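Local atomic coordinates of dihydroneopterin aldolase (Burkholderia thailandensis, PDB entry 3V9O), a protein that belongs to the dihydroneopterin aldolase family and assembles as a four-chain oligomer whose subunits pair an antiparallel beta sheet with two helices. Residues Ile51-Val57 against Val111-Ser117. Numbering follows the deposited sequence. Where two conformers were deposited one is given.
Sequences INVDLFV and VRAVRVS. With EDO (1,2-ethanediol), chain B.
Antiparallel strand pairing, with Asp54 beside Arg115, joins the two central strands, 47-58 and 113-120, of a T-fold subunit, whose four-stranded antiparallel sheet carries two helices on one side; the buried seam shows how one sheet presents two unlike faces. Asn52-Ser117, Asp54-Arg115 and Phe56-Ala113 are hydrogen-bonded pairs, Asp54 N reaching Arg115 O at 2.8 Å. Near Val57 the ladder closes in a classic beta bulge: Phe56 O accepts a hydrogen bond from Arg112 N (2.8 Å) and a weak one from Ala113 N. Val53, Leu55, Val114 and Val116 form the apolar face under helices 76-87 and 94-106; Leu55 CD1 touches Val111 CG1 at 3.7 Å, the side chains crossing at about a right angle. On the other face Phe56 CD1 packs on Ala113 CB (3.9 Å) and its ring meets Phe135; the rest is polar. Arg115 bends at chi3 (69°), bringing its guanidinium edge to Asp54, whose OD2 forms a salt bridge with it, accepting from Arg115 NE and, weakly, Arg115 NH2. Asp54 OD1 also bridges to Arg24, and Arg115 NH1 to Glu133, linking all four strands. Asn52 OD1 accepts from Asn29 N, while a water hydrogen-bonds Asn52 ND2 (2.9 Å) and Ser117 OG (2.8 Å).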
loop_
_atom_site.group_PDB
_atom_site.type_symbol
_atom_site.label_atom_id
_atom_site.label_comp_id
_atom_site.label_asym_id
_atom_site.label_seq_id
_atom_site.Cartn_x
_atom_site.Cartn_y
_atom_site.Cartn_z
ATOM N N ILE A 51 1.854 16.597 0.203
ATOM C CA ILE A 51 3.183 16.076 -0.198
ATOM C C ILE A 51 3.543 14.898 0.688
ATOM O O ILE A 51 3.353 14.948 1.907
ATOM C CB ILE A 51 4.215 17.189 -0.067
ATOM C CG1 ILE A 51 3.807 18.293 -1.037
ATOM C CG2 ILE A 51 5.632 16.640 -0.448
ATOM C CD1 ILE A 51 4.458 19.580 -0.849
ATOM N N ASN A 52 4.042 13.815 0.110
ATOM C CA ASN A 52 4.529 12.672 0.875
ATOM C C ASN A 52 5.940 12.404 0.457
ATOM O O ASN A 52 6.296 12.511 -0.721
ATOM C CB ASN A 52 3.656 11.414 0.591
ATOM C CG ASN A 52 2.354 11.507 1.302
ATOM O OD1 ASN A 52 2.270 11.096 2.444
ATOM N ND2 ASN A 52 1.332 12.124 0.684
ATOM N N VAL A 53 6.797 12.063 1.438
ATOM C CA VAL A 53 8.244 11.868 1.156
ATOM C C VAL A 53 8.709 10.615 1.894
ATOM O O VAL A 53 8.357 10.370 3.063
ATOM C CB VAL A 53 9.079 13.036 1.702
ATOM C CG1 VAL A 53 10.602 12.850 1.405
ATOM C CG2 VAL A 53 8.581 14.389 1.081
ATOM N N ASP A 54 9.526 9.826 1.186
ATOM C CA ASP A 54 10.227 8.657 1.775
ATOM C C ASP A 54 11.708 8.890 1.470
ATOM O O ASP A 54 12.122 9.137 0.335
ATOM C CB ASP A 54 9.816 7.327 1.178
ATOM C CG ASP A 54 8.402 6.948 1.450
ATOM O OD1 ASP A 54 7.972 6.883 2.593
ATOM O OD2 ASP A 54 7.708 6.626 0.472
ATOM N N LEU A 55 12.547 8.886 2.512
ATOM C CA LEU A 55 13.975 9.020 2.339
ATOM C C LEU A 55 14.629 7.705 2.754
ATOM O O LEU A 55 14.375 7.212 3.875
ATOM C CB LEU A 55 14.401 10.215 3.228
ATOM C CG LEU A 55 15.639 10.979 2.953
ATOM C CD1 LEU A 55 15.492 11.598 1.544
ATOM C CD2 LEU A 55 15.701 12.101 3.998
ATOM N N PHE A 56 15.462 7.107 1.912
ATOM C CA PHE A 56 16.174 5.833 2.223
ATOM C C PHE A 56 17.589 6.159 2.583
ATOM O O PHE A 56 18.312 6.725 1.736
ATOM C CB PHE A 56 16.042 4.824 1.085
ATOM C CG PHE A 56 14.575 4.493 0.828
ATOM C CD1 PHE A 56 13.772 5.284 -0.012
ATOM C CD2 PHE A 56 14.052 3.384 1.484
ATOM C CE1 PHE A 56 12.386 4.977 -0.168
ATOM C CE2 PHE A 56 12.714 3.062 1.298
ATOM C CZ PHE A 56 11.914 3.840 0.474
ATOM N N VAL A 57 17.965 5.860 3.823
ATOM C CA VAL A 57 19.302 6.167 4.331
ATOM C C VAL A 57 19.970 4.867 4.838
ATOM O O VAL A 57 19.283 4.043 5.495
ATOM C CB VAL A 57 19.216 7.281 5.428
ATOM C CG1 VAL A 57 18.562 8.518 4.847
ATOM C CG2 VAL A 57 18.384 6.831 6.631
ATOM N N VAL A 111 21.883 10.031 1.814
ATOM C CA VAL A 111 20.628 9.638 1.189
ATOM C C VAL A 111 20.944 8.729 -0.008
ATOM O O VAL A 111 21.667 9.133 -0.956
ATOM C CB VAL A 111 19.839 10.877 0.793
ATOM C CG1 VAL A 111 18.602 10.506 -0.029
ATOM C CG2 VAL A 111 19.399 11.664 2.087
ATOM N N ARG A 112 20.404 7.514 0.001
ATOM C CA ARG A 112 20.532 6.531 -1.070
ATOM C C ARG A 112 19.432 6.700 -2.102
ATOM O O ARG A 112 19.631 6.479 -3.287
ATOM C CB ARG A 112 20.429 5.155 -0.457
ATOM C CG ARG A 112 20.221 3.960 -1.393
ATOM C CD ARG A 112 21.531 3.570 -2.038
ATOM N NE ARG A 112 22.673 3.426 -1.115
ATOM C CZ ARG A 112 22.921 2.345 -0.359
ATOM N NH1 ARG A 112 22.110 1.285 -0.402
ATOM N NH2 ARG A 112 24.002 2.324 0.431
ATOM N N ALA A 113 18.204 7.050 -1.655
ATOM C CA ALA A 113 17.056 7.139 -2.564
ATOM C C ALA A 113 15.980 8.019 -1.975
ATOM O O ALA A 113 15.966 8.191 -0.723
ATOM C CB ALA A 113 16.453 5.764 -2.850
ATOM N N VAL A 114 15.103 8.523 -2.819
ATOM C CA VAL A 114 13.965 9.278 -2.313
ATOM C C VAL A 114 12.732 9.003 -3.161
ATOM O O VAL A 114 12.820 8.796 -4.389
ATOM C CB VAL A 114 14.338 10.763 -2.191
ATOM C CG1 VAL A 114 14.648 11.343 -3.537
ATOM C CG2 VAL A 114 13.193 11.549 -1.484
ATOM N N ARG A 115 11.571 8.955 -2.502
ATOM C CA ARG A 115 10.284 8.878 -3.192
ATOM C C ARG A 115 9.591 10.195 -2.793
ATOM O O ARG A 115 9.508 10.490 -1.570
ATOM C CB ARG A 115 9.448 7.682 -2.760
ATOM C CG ARG A 115 8.112 7.590 -3.602
ATOM C CD ARG A 115 7.218 6.435 -3.133
ATOM N NE ARG A 115 6.671 6.733 -1.785
ATOM C CZ ARG A 115 5.575 7.484 -1.498
ATOM N NH1 ARG A 115 4.824 8.083 -2.435
ATOM N NH2 ARG A 115 5.227 7.651 -0.216
ATOM N N VAL A 116 9.058 10.955 -3.734
ATOM C CA VAL A 116 8.281 12.168 -3.458
ATOM C C VAL A 116 7.026 12.131 -4.299
ATOM O O VAL A 116 7.058 11.796 -5.479
ATOM C CB VAL A 116 9.017 13.427 -3.860
ATOM C CG1 VAL A 116 8.164 14.679 -3.484
ATOM C CG2 VAL A 116 10.389 13.481 -3.193
ATOM N N SER A 117 5.888 12.392 -3.658
ATOM C CA SER A 117 4.639 12.632 -4.382
ATOM C C SER A 117 4.098 13.996 -3.979
ATOM O O SER A 117 4.177 14.422 -2.810
ATOM C CB SER A 117 3.578 11.527 -4.190
ATOM O OG SER A 117 3.131 11.487 -2.842
HETATM C C1 EDO B . 25.368 6.362 0.878
HETATM O O1 EDO B . 25.668 4.966 0.689
HETATM C C2 EDO B . 24.114 6.704 0.085
HETATM O O2 EDO B . 24.097 6.137 -1.249
HETATM O O HOH W 1 1.146 13.309 -2.006
#